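Local atomic coordinates of succinylglutamate desuccinylase/aspartoacylase (Shewanella frigidimarina, PDB entry 3LWU), a protein that binds a zinc ion and is probably a metal-dependent hydrolase of the succinylglutamate desuccinylase/aspartoacylase family. Residues S52-Y57 / S286-I291; G82-G87 / V290-V295; E322-V327 / L337-R342. All coordinates share one frame; numbering follows the deposited sequence.

Contact 1. Residues S52-Y57 / S286-I291; sequences SAPSVY and SHRGVI
The CA atoms of Pro54 and Val290, 5.8 Å apart, are the nearest pair between 52-57 and 286-291. The chain of 286-291 comes off its helix in a Schellman motif: Gly289 takes a positive phi of 74°, and its N is bonded back to Ser286 O at 2.8 Å. This turn brings two carbonyls up to the other segment. Pro54 CG lies 3.4 Å from Arg288 O, and Ala53 CB packs 3.6 Å from Gly289 O. With CG1 anti to the backbone N (chi1 175°) and CG2 anti to the carbonyl carbon, both methyls of Val290 border Val56 CG2; Val290 CG2 also meets Pro54 O at 3.6 Å. Cutting Val290 back to an alanine would remove both methyls and is likely to open a gap beside Val56 CG2 and Pro54 O. Pro54 CG lies oblique to the Arg288 guanidinium, 4.4 Å from Arg288 NH2, while Arg288 NH1 is bonded to the hydroxyl of Tyr284 of helix 271-287. Ile187 of strand 187-194 touches Pro54, Val56, Arg288 and Val290, and Leu285 of helix 271-287 packs on both valines, so the contact packs the chain leaving that helix against Val56 and the residues that lead into strand 56-60.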
loop_
_atom_site.group_PDB
_atom_site.type_symbol
_atom_site.label_atom_id
_atom_site.label_comp_id
_atom_site.label_asym_id
_atom_site.label_seq_id
_atom_site.Cartn_x
_atom_site.Cartn_y
_atom_site.Cartn_z
ATOM N N SER A 52 -38.008 31.005 -4.911
ATOM C CA SER A 52 -39.002 29.959 -4.591
ATOM C C SER A 52 -38.489 28.483 -4.647
ATOM O O SER A 52 -38.966 27.602 -3.896
ATOM C CB SER A 52 -40.254 30.121 -5.508
ATOM N N ALA A 53 -37.523 28.199 -5.518
ATOM C CA ALA A 53 -37.314 26.812 -5.907
ATOM C C ALA A 53 -36.345 26.083 -4.963
ATOM O O ALA A 53 -35.405 26.671 -4.401
ATOM C CB ALA A 53 -36.874 26.712 -7.393
ATOM N N PRO A 54 -36.588 24.791 -4.782
ATOM C CA PRO A 54 -35.658 23.955 -4.032
ATOM C C PRO A 54 -34.228 23.988 -4.627
ATOM O O PRO A 54 -34.069 24.054 -5.839
ATOM C CB PRO A 54 -36.255 22.556 -4.162
ATOM C CG PRO A 54 -37.633 22.739 -4.699
ATOM C CD PRO A 54 -37.670 24.016 -5.411
ATOM N N SER A 55 -33.230 23.964 -3.752
ATOM C CA SER A 55 -31.844 23.950 -4.157
ATOM C C SER A 55 -31.284 22.557 -4.012
ATOM O O SER A 55 -31.816 21.727 -3.234
ATOM C CB SER A 55 -31.024 24.933 -3.319
ATOM O OG SER A 55 -31.036 24.570 -1.947
ATOM N N VAL A 56 -30.178 22.334 -4.713
ATOM C CA VAL A 56 -29.591 21.027 -4.866
ATOM C C VAL A 56 -28.095 21.069 -4.671
ATOM O O VAL A 56 -27.413 21.992 -5.152
ATOM C CB VAL A 56 -29.910 20.475 -6.277
ATOM C CG1 VAL A 56 -29.363 19.041 -6.486
ATOM C CG2 VAL A 56 -31.422 20.534 -6.504
ATOM N N TYR A 57 -27.573 20.049 -3.996
ATOM C CA TYR A 57 -26.116 19.872 -3.829
ATOM C C TYR A 57 -25.787 18.481 -4.319
ATOM O O TYR A 57 -26.404 17.502 -3.899
ATOM C CB TYR A 57 -25.693 20.019 -2.376
ATOM C CG TYR A 57 -24.248 19.642 -2.117
ATOM C CD1 TYR A 57 -23.216 20.536 -2.403
ATOM C CD2 TYR A 57 -23.908 18.393 -1.629
ATOM C CE1 TYR A 57 -21.931 20.223 -2.177
ATOM C CE2 TYR A 57 -22.586 18.050 -1.424
ATOM C CZ TYR A 57 -21.601 18.976 -1.696
ATOM O OH TYR A 57 -20.275 18.683 -1.480
ATOM N N SER A 286 -36.626 17.817 -12.303
ATOM C CA SER A 286 -37.844 18.317 -12.942
ATOM C C SER A 286 -39.035 18.149 -12.019
ATOM O O SER A 286 -39.732 19.107 -11.706
ATOM C CB SER A 286 -38.117 17.577 -14.253
ATOM O OG SER A 286 -39.289 18.080 -14.878
ATOM N N HIS A 287 -39.287 16.919 -11.603
ATOM C CA HIS A 287 -40.431 16.622 -10.713
ATOM C C HIS A 287 -40.447 17.517 -9.470
ATOM O O HIS A 287 -41.499 17.875 -8.968
ATOM C CB HIS A 287 -40.353 15.152 -10.287
ATOM C CG HIS A 287 -41.273 14.783 -9.163
ATOM N ND1 HIS A 287 -42.644 14.713 -9.313
ATOM C CD2 HIS A 287 -41.010 14.410 -7.888
ATOM C CE1 HIS A 287 -43.189 14.352 -8.163
ATOM N NE2 HIS A 287 -42.219 14.155 -7.284
ATOM N N ARG A 288 -39.270 17.859 -8.965
ATOM C CA ARG A 288 -39.164 18.725 -7.795
ATOM C C ARG A 288 -39.210 20.212 -8.119
ATOM O O ARG A 288 -39.143 21.028 -7.196
ATOM C CB ARG A 288 -37.893 18.426 -6.988
ATOM C CG ARG A 288 -37.858 17.022 -6.318
ATOM C CD ARG A 288 -39.009 16.810 -5.313
ATOM N NE ARG A 288 -39.081 17.903 -4.350
ATOM C CZ ARG A 288 -38.344 17.992 -3.240
ATOM N NH1 ARG A 288 -37.455 17.054 -2.924
ATOM N NH2 ARG A 288 -38.484 19.036 -2.438
ATOM N N GLY A 289 -39.346 20.595 -9.385
ATOM C CA GLY A 289 -39.432 22.037 -9.730
ATOM C C GLY A 289 -38.074 22.761 -9.617
ATOM O O GLY A 289 -38.024 23.970 -9.463
ATOM N N VAL A 290 -36.962 22.032 -9.675
ATOM C CA VAL A 290 -35.646 22.681 -9.666
ATOM C C VAL A 290 -35.381 23.272 -11.053
ATOM O O VAL A 290 -34.685 24.266 -11.184
ATOM C CB VAL A 290 -34.501 21.698 -9.270
ATOM C CG1 VAL A 290 -33.117 22.356 -9.392
ATOM C CG2 VAL A 290 -34.719 21.171 -7.851
ATOM N N ILE A 291 -35.907 22.632 -12.091
ATOM C CA ILE A 291 -35.842 23.170 -13.438
ATOM C C ILE A 291 -37.246 23.405 -13.977
ATOM O O ILE A 291 -38.210 22.808 -13.477
ATOM C CB ILE A 291 -35.011 22.275 -14.404
ATOM C CG1 ILE A 291 -35.599 20.872 -14.550
ATOM C CG2 ILE A 291 -33.519 22.256 -13.983
ATOM C CD1 ILE A 291 -35.010 20.080 -15.748
#

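Contact 2. Residues G82-G87 / V290-V295; sequences GYQVLG and VIAEKV
Tyr83 lies against Glu293 and Val295, its ring and the Glu293 carboxylate turned 72° from each other. Glu293 OE1 sits at the ring edge, 3.2 Å from Tyr83 CD1, and CG of the glutamate is also at that edge, in the ring plane. Farther along the ring, Tyr83 CE1 meets Val295 CG2 at 4.0 Å, while Ile291 CD1 approaches Tyr83 CD1 obliquely. At Gln84 the backbone amide meets the same carboxylate. Both oxygens of Glu293 accept from Gln84 N through their syn lone pairs, a forked grip in which the bond to OE2 is the straighter (160°). The bend at chi2 of Glu293 (84°) folds the carboxylate back onto this amide. Gln84 O in turn receives Ala292 N at 3.0 Å, and the CA-H of Ile291 lies against the same oxygen. Two loops, one after helix 68-80 and the other after helix 271-287, are thus joined in a single beta bridge, Val85 opposite Ile291, without becoming a regular sheet. Leu86 N then reaches Val290 O at 2.8 Å, and Leu86 CD1 packs 3.8 Å from Ala292 CA. Gly87 N is the second donor to Val290 O, at 3.1 Å, and both amides come from the same face of the carbonyl plane.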
loop_
_atom_site.group_PDB
_atom_site.type_symbol
_atom_site.label_atom_id
_atom_site.label_comp_id
_atom_site.label_asym_id
_atom_site.label_seq_id
_atom_site.Cartn_x
_atom_site.Cartn_y
_atom_site.Cartn_z
ATOM N N GLY A 82 -28.752 24.032 -21.292
ATOM C CA GLY A 82 -29.990 24.210 -22.072
ATOM C C GLY A 82 -31.331 24.129 -21.341
ATOM O O GLY A 82 -32.369 24.194 -21.974
ATOM N N TYR A 83 -31.331 23.982 -20.019
ATOM C CA TYR A 83 -32.560 23.974 -19.234
ATOM C C TYR A 83 -32.601 25.239 -18.394
ATOM O O TYR A 83 -31.559 25.804 -18.072
ATOM C CB TYR A 83 -32.640 22.734 -18.332
ATOM C CG TYR A 83 -32.849 21.463 -19.108
ATOM C CD1 TYR A 83 -34.093 21.143 -19.605
ATOM C CD2 TYR A 83 -31.809 20.579 -19.361
ATOM C CE1 TYR A 83 -34.310 19.997 -20.325
ATOM C CE2 TYR A 83 -32.028 19.412 -20.119
ATOM C CZ TYR A 83 -33.288 19.151 -20.581
ATOM O OH TYR A 83 -33.581 18.056 -21.319
ATOM N N GLN A 84 -33.805 25.713 -18.085
ATOM C CA GLN A 84 -33.943 26.859 -17.222
ATOM C C GLN A 84 -33.906 26.432 -15.750
ATOM O O GLN A 84 -34.815 25.724 -15.270
ATOM C CB GLN A 84 -35.237 27.595 -17.523
ATOM C CG GLN A 84 -35.484 28.744 -16.579
ATOM C CD GLN A 84 -36.541 29.657 -17.100
ATOM O OE1 GLN A 84 -37.742 29.334 -17.086
ATOM N NE2 GLN A 84 -36.113 30.822 -17.564
ATOM N N VAL A 85 -32.878 26.895 -15.034
ATOM C CA VAL A 85 -32.646 26.515 -13.667
ATOM C C VAL A 85 -33.417 27.465 -12.747
ATOM O O VAL A 85 -33.168 28.669 -12.720
ATOM C CB VAL A 85 -31.126 26.509 -13.345
ATOM C CG1 VAL A 85 -30.874 26.054 -11.905
ATOM C CG2 VAL A 85 -30.357 25.562 -14.315
ATOM N N LEU A 86 -34.363 26.913 -12.006
ATOM C CA LEU A 86 -35.196 27.703 -11.094
ATOM C C LEU A 86 -34.565 27.761 -9.706
ATOM O O LEU A 86 -34.578 28.823 -9.060
ATOM C CB LEU A 86 -36.611 27.139 -11.020
ATOM C CG LEU A 86 -37.380 27.061 -12.353
ATOM C CD1 LEU A 86 -38.750 26.401 -12.130
ATOM C CD2 LEU A 86 -37.532 28.448 -13.007
ATOM N N GLY A 87 -34.007 26.639 -9.253
ATOM C CA GLY A 87 -33.376 26.587 -7.947
ATOM C C GLY A 87 -31.884 26.411 -8.056
ATOM O O GLY A 87 -31.399 25.821 -9.020
ATOM N N VAL A 290 -36.962 22.032 -9.675
ATOM C CA VAL A 290 -35.646 22.681 -9.666
ATOM C C VAL A 290 -35.381 23.272 -11.053
ATOM O O VAL A 290 -34.685 24.266 -11.184
ATOM C CB VAL A 290 -34.501 21.698 -9.270
ATOM C CG1 VAL A 290 -33.117 22.356 -9.392
ATOM C CG2 VAL A 290 -34.719 21.171 -7.851
ATOM N N ILE A 291 -35.907 22.632 -12.091
ATOM C CA ILE A 291 -35.842 23.170 -13.438
ATOM C C ILE A 291 -37.246 23.405 -13.977
ATOM O O ILE A 291 -38.210 22.808 -13.477
ATOM C CB ILE A 291 -35.011 22.275 -14.404
ATOM C CG1 ILE A 291 -35.599 20.872 -14.550
ATOM C CG2 ILE A 291 -33.519 22.256 -13.983
ATOM C CD1 ILE A 291 -35.010 20.080 -15.748
ATOM N N ALA A 292 -37.373 24.256 -14.995
ATOM C CA ALA A 292 -38.711 24.627 -15.508
ATOM C C ALA A 292 -39.345 23.541 -16.386
ATOM O O ALA A 292 -40.560 23.350 -16.384
ATOM C CB ALA A 292 -38.654 25.963 -16.248
ATOM N N GLU A 293 -38.517 22.810 -17.110
ATOM C CA GLU A 293 -38.996 21.816 -18.047
ATOM C C GLU A 293 -39.509 20.531 -17.371
ATOM O O GLU A 293 -39.074 20.163 -16.274
ATOM C CB GLU A 293 -37.888 21.478 -19.051
ATOM C CG GLU A 293 -37.514 22.668 -19.939
ATOM C CD GLU A 293 -36.501 23.635 -19.287
ATOM O OE1 GLU A 293 -35.993 23.352 -18.193
ATOM O OE2 GLU A 293 -36.215 24.683 -19.881
ATOM N N LYS A 294 -40.460 19.890 -18.041
ATOM C CA LYS A 294 -40.891 18.560 -17.709
ATOM C C LYS A 294 -39.933 17.584 -18.364
ATOM O O LYS A 294 -39.853 17.527 -19.575
ATOM C CB LYS A 294 -42.316 18.305 -18.197
ATOM C CG LYS A 294 -42.897 16.957 -17.740
ATOM C CD LYS A 294 -44.440 17.003 -17.664
ATOM C CE LYS A 294 -45.040 15.606 -17.459
ATOM N NZ LYS A 294 -45.102 14.822 -18.753
ATOM N N VAL A 295 -39.173 16.849 -17.564
ATOM C CA VAL A 295 -38.336 15.783 -18.074
ATOM C C VAL A 295 -38.881 14.495 -17.474
ATOM O O VAL A 295 -38.916 14.347 -16.251
ATOM C CB VAL A 295 -36.910 15.967 -17.648
ATOM C CG1 VAL A 295 -36.043 14.766 -18.158
ATOM C CG2 VAL A 295 -36.392 17.357 -18.132
#

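Contact 3. Residues E322-V327 / L337-R342; sequences EYCASV and LVNILR
Glu322 and Asn339 form an antiparallel hydrogen-bonded pair, each backbone amide donating to the other's carbonyl. Glu322 N to Asn339 O and Asn339 N to Glu322 O both measure 3.0 Å. The CA-H of Val338 also rests against Glu322 O, with Val338 CA 3.2 Å away. One residue on, Tyr323 and Val338 make a non-hydrogen-bonded pair whose side chains lie alongside each other and point the same way, with Tyr323 CD1 4.0 Å from Val338 CG1. The strand of 322-327 ends there and the chain curls, so that Leu337 O takes two successive amides: Ala325 N at 3.2 Å, tilted 26° from the carbonyl plane, and Cys324 N in a weak, bent bond. The same curl sets Ala325 CB 4.0 Å from Leu337 CD1. With its SG anti to the carbonyl carbon (chi1 -58°), Cys324 leans toward the Asn339 side chain, on the sheet face shared by Glu322 and Asn339.

Outside this shell, Leu337 and Val338 both face Ile355 in a classic beta bulge, where the chain turns a corner at Leu337, beyond which 338-341 runs in a four-stranded antiparallel sheet. Tyr323 stacks on His366, while Leu378 touches both Tyr323 and Val338. In one of two modelled conformers, Glu322 OE1 is bonded to the backbone N of Leu271 of the second subunit, so this bond may not be constant.

Backbone bonding therefore sets the register, and the two faces differ in chemistry: one packs Tyr323 on Val338 and Leu378, with the tyrosine hydroxyl bonded to Ser369 O, whereas the Glu322 side carries a carboxylate that, in one of its conformers, can bond to a neighbouring subunit.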
loop_
_atom_site.group_PDB
_atom_site.type_symbol
_atom_site.label_atom_id
_atom_site.label_comp_id
_atom_site.label_asym_id
_atom_site.label_seq_id
_atom_site.Cartn_x
_atom_site.Cartn_y
_atom_site.Cartn_z
ATOM N N GLU A 322 -14.164 -17.472 -9.933
ATOM C CA GLU A 322 -14.926 -17.120 -11.117
ATOM C C GLU A 322 -16.334 -16.674 -10.708
ATOM O O GLU A 322 -17.065 -17.381 -10.015
ATOM C CB GLU A 322 -14.992 -18.263 -12.148
ATOM C CG GLU A 322 -15.652 -17.802 -13.469
ATOM C CD GLU A 322 -15.397 -18.724 -14.652
ATOM O OE1 GLU A 322 -14.500 -19.586 -14.589
ATOM O OE2 GLU A 322 -16.113 -18.578 -15.655
ATOM N N TYR A 323 -16.679 -15.453 -11.115
ATOM C CA TYR A 323 -17.938 -14.817 -10.749
ATOM C C TYR A 323 -18.967 -15.217 -11.789
ATOM O O TYR A 323 -18.965 -14.673 -12.861
ATOM C CB TYR A 323 -17.769 -13.280 -10.642
ATOM C CG TYR A 323 -16.816 -12.913 -9.512
ATOM C CD1 TYR A 323 -17.244 -12.870 -8.203
ATOM C CD2 TYR A 323 -15.472 -12.661 -9.763
ATOM C CE1 TYR A 323 -16.375 -12.581 -7.167
ATOM C CE2 TYR A 323 -14.606 -12.390 -8.750
ATOM C CZ TYR A 323 -15.052 -12.353 -7.452
ATOM O OH TYR A 323 -14.160 -12.103 -6.431
ATOM N N CYS A 324 -19.793 -16.214 -11.497
ATOM C CA CYS A 324 -20.765 -16.716 -12.460
ATOM C C CYS A 324 -22.010 -15.869 -12.525
ATOM O O CYS A 324 -22.588 -15.719 -13.576
ATOM C CB CYS A 324 -21.201 -18.142 -12.098
ATOM S SG CYS A 324 -19.846 -19.231 -12.024
ATOM N N ALA A 325 -22.479 -15.356 -11.401
ATOM C CA ALA A 325 -23.772 -14.659 -11.408
ATOM C C ALA A 325 -23.552 -13.246 -11.872
ATOM O O ALA A 325 -22.751 -12.508 -11.281
ATOM C CB ALA A 325 -24.404 -14.652 -10.028
ATOM N N SER A 326 -24.304 -12.845 -12.884
ATOM C CA SER A 326 -24.284 -11.460 -13.380
ATOM C C SER A 326 -24.919 -10.471 -12.414
ATOM O O SER A 326 -26.013 -10.693 -11.898
ATOM C CB SER A 326 -25.074 -11.373 -14.696
ATOM O OG SER A 326 -24.461 -12.148 -15.704
ATOM N N VAL A 327 -24.272 -9.335 -12.219
ATOM C CA VAL A 327 -24.852 -8.292 -11.378
ATOM C C VAL A 327 -26.106 -7.719 -12.033
ATOM O O VAL A 327 -26.160 -7.596 -13.249
ATOM C CB VAL A 327 -23.817 -7.194 -11.074
ATOM C CG1 VAL A 327 -22.725 -7.787 -10.203
ATOM C CG2 VAL A 327 -23.230 -6.503 -12.411
ATOM N N LEU A 337 -23.423 -18.981 -7.820
ATOM C CA LEU A 337 -22.991 -17.632 -7.578
ATOM C C LEU A 337 -21.522 -17.478 -8.008
ATOM O O LEU A 337 -21.201 -16.610 -8.799
ATOM C CB LEU A 337 -23.124 -17.310 -6.093
ATOM C CG LEU A 337 -22.828 -15.877 -5.688
ATOM C CD1 LEU A 337 -24.056 -14.963 -6.018
ATOM C CD2 LEU A 337 -22.478 -15.850 -4.181
ATOM N N VAL A 338 -20.650 -18.319 -7.452
ATOM C CA VAL A 338 -19.231 -18.387 -7.870
ATOM C C VAL A 338 -18.780 -19.838 -8.028
ATOM O O VAL A 338 -19.417 -20.765 -7.498
ATOM C CB VAL A 338 -18.281 -17.728 -6.854
ATOM C CG1 VAL A 338 -18.654 -16.288 -6.641
ATOM C CG2 VAL A 338 -18.232 -18.494 -5.559
ATOM N N ASN A 339 -17.709 -20.032 -8.783
ATOM C CA ASN A 339 -16.912 -21.241 -8.696
ATOM C C ASN A 339 -15.595 -20.893 -8.018
ATOM O O ASN A 339 -14.996 -19.875 -8.308
ATOM C CB ASN A 339 -16.693 -21.840 -10.083
ATOM C CG ASN A 339 -18.018 -22.155 -10.795
ATOM O OD1 ASN A 339 -18.903 -22.723 -10.198
ATOM N ND2 ASN A 339 -18.137 -21.791 -12.059
ATOM N N ILE A 340 -15.152 -21.731 -7.100
ATOM C CA ILE A 340 -13.847 -21.566 -6.481
ATOM C C ILE A 340 -12.885 -22.592 -7.045
ATOM O O ILE A 340 -13.153 -23.788 -7.007
ATOM C CB ILE A 340 -13.940 -21.768 -4.962
ATOM C CG1 ILE A 340 -15.047 -20.880 -4.371
ATOM C CG2 ILE A 340 -12.597 -21.477 -4.304
ATOM C CD1 ILE A 340 -15.160 -20.982 -2.832
ATOM N N LEU A 341 -11.774 -22.104 -7.570
ATOM C CA LEU A 341 -10.692 -22.930 -8.063
ATOM C C LEU A 341 -9.619 -23.002 -6.980
ATOM O O LEU A 341 -9.154 -21.969 -6.489
ATOM C CB LEU A 341 -10.107 -22.326 -9.344
ATOM C CG LEU A 341 -8.822 -22.961 -9.936
ATOM C CD1 LEU A 341 -9.115 -24.375 -10.362
ATOM C CD2 LEU A 341 -8.240 -22.127 -11.127
ATOM N N ARG A 342 -9.226 -24.217 -6.636
ATOM C CA ARG A 342 -8.117 -24.456 -5.720
ATOM C C ARG A 342 -7.096 -25.390 -6.381
ATOM O O ARG A 342 -7.100 -26.625 -6.186
ATOM C CB ARG A 342 -8.640 -25.022 -4.392
ATOM C CG ARG A 342 -9.385 -23.985 -3.509
ATOM C CD ARG A 342 -8.386 -22.967 -2.950
ATOM N NE ARG A 342 -7.484 -23.679 -2.049
ATOM C CZ ARG A 342 -7.727 -23.906 -0.757
ATOM N NH1 ARG A 342 -8.773 -23.367 -0.169
ATOM N NH2 ARG A 342 -6.886 -24.638 -0.054
#

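In the fold
Contacts 1 and 2 are neighbours, their centres 8 Å apart, and share Val290 and Ile291: the chain leaving helix 271-287 meets 52-57 first and 82-87 just beyond. Ser286 joins them further, its OG lying 2.5 Å from Glu293 O and 3.0 Å from Val295 N, both probable hydrogen bonds, while Ala53 CB packs 3.4 Å from Gly87 N. Contact 3 stands apart, on the opposite side of the chain's centre, with its centre 43 Å from that of contact 1 and 45 Å from that of contact 2. All three lie away from the zinc ion bound by His63, Glu66 and His192, although contact 1 includes Val56 and Tyr57 of strand 56-60, which runs on toward His63 in the sequence.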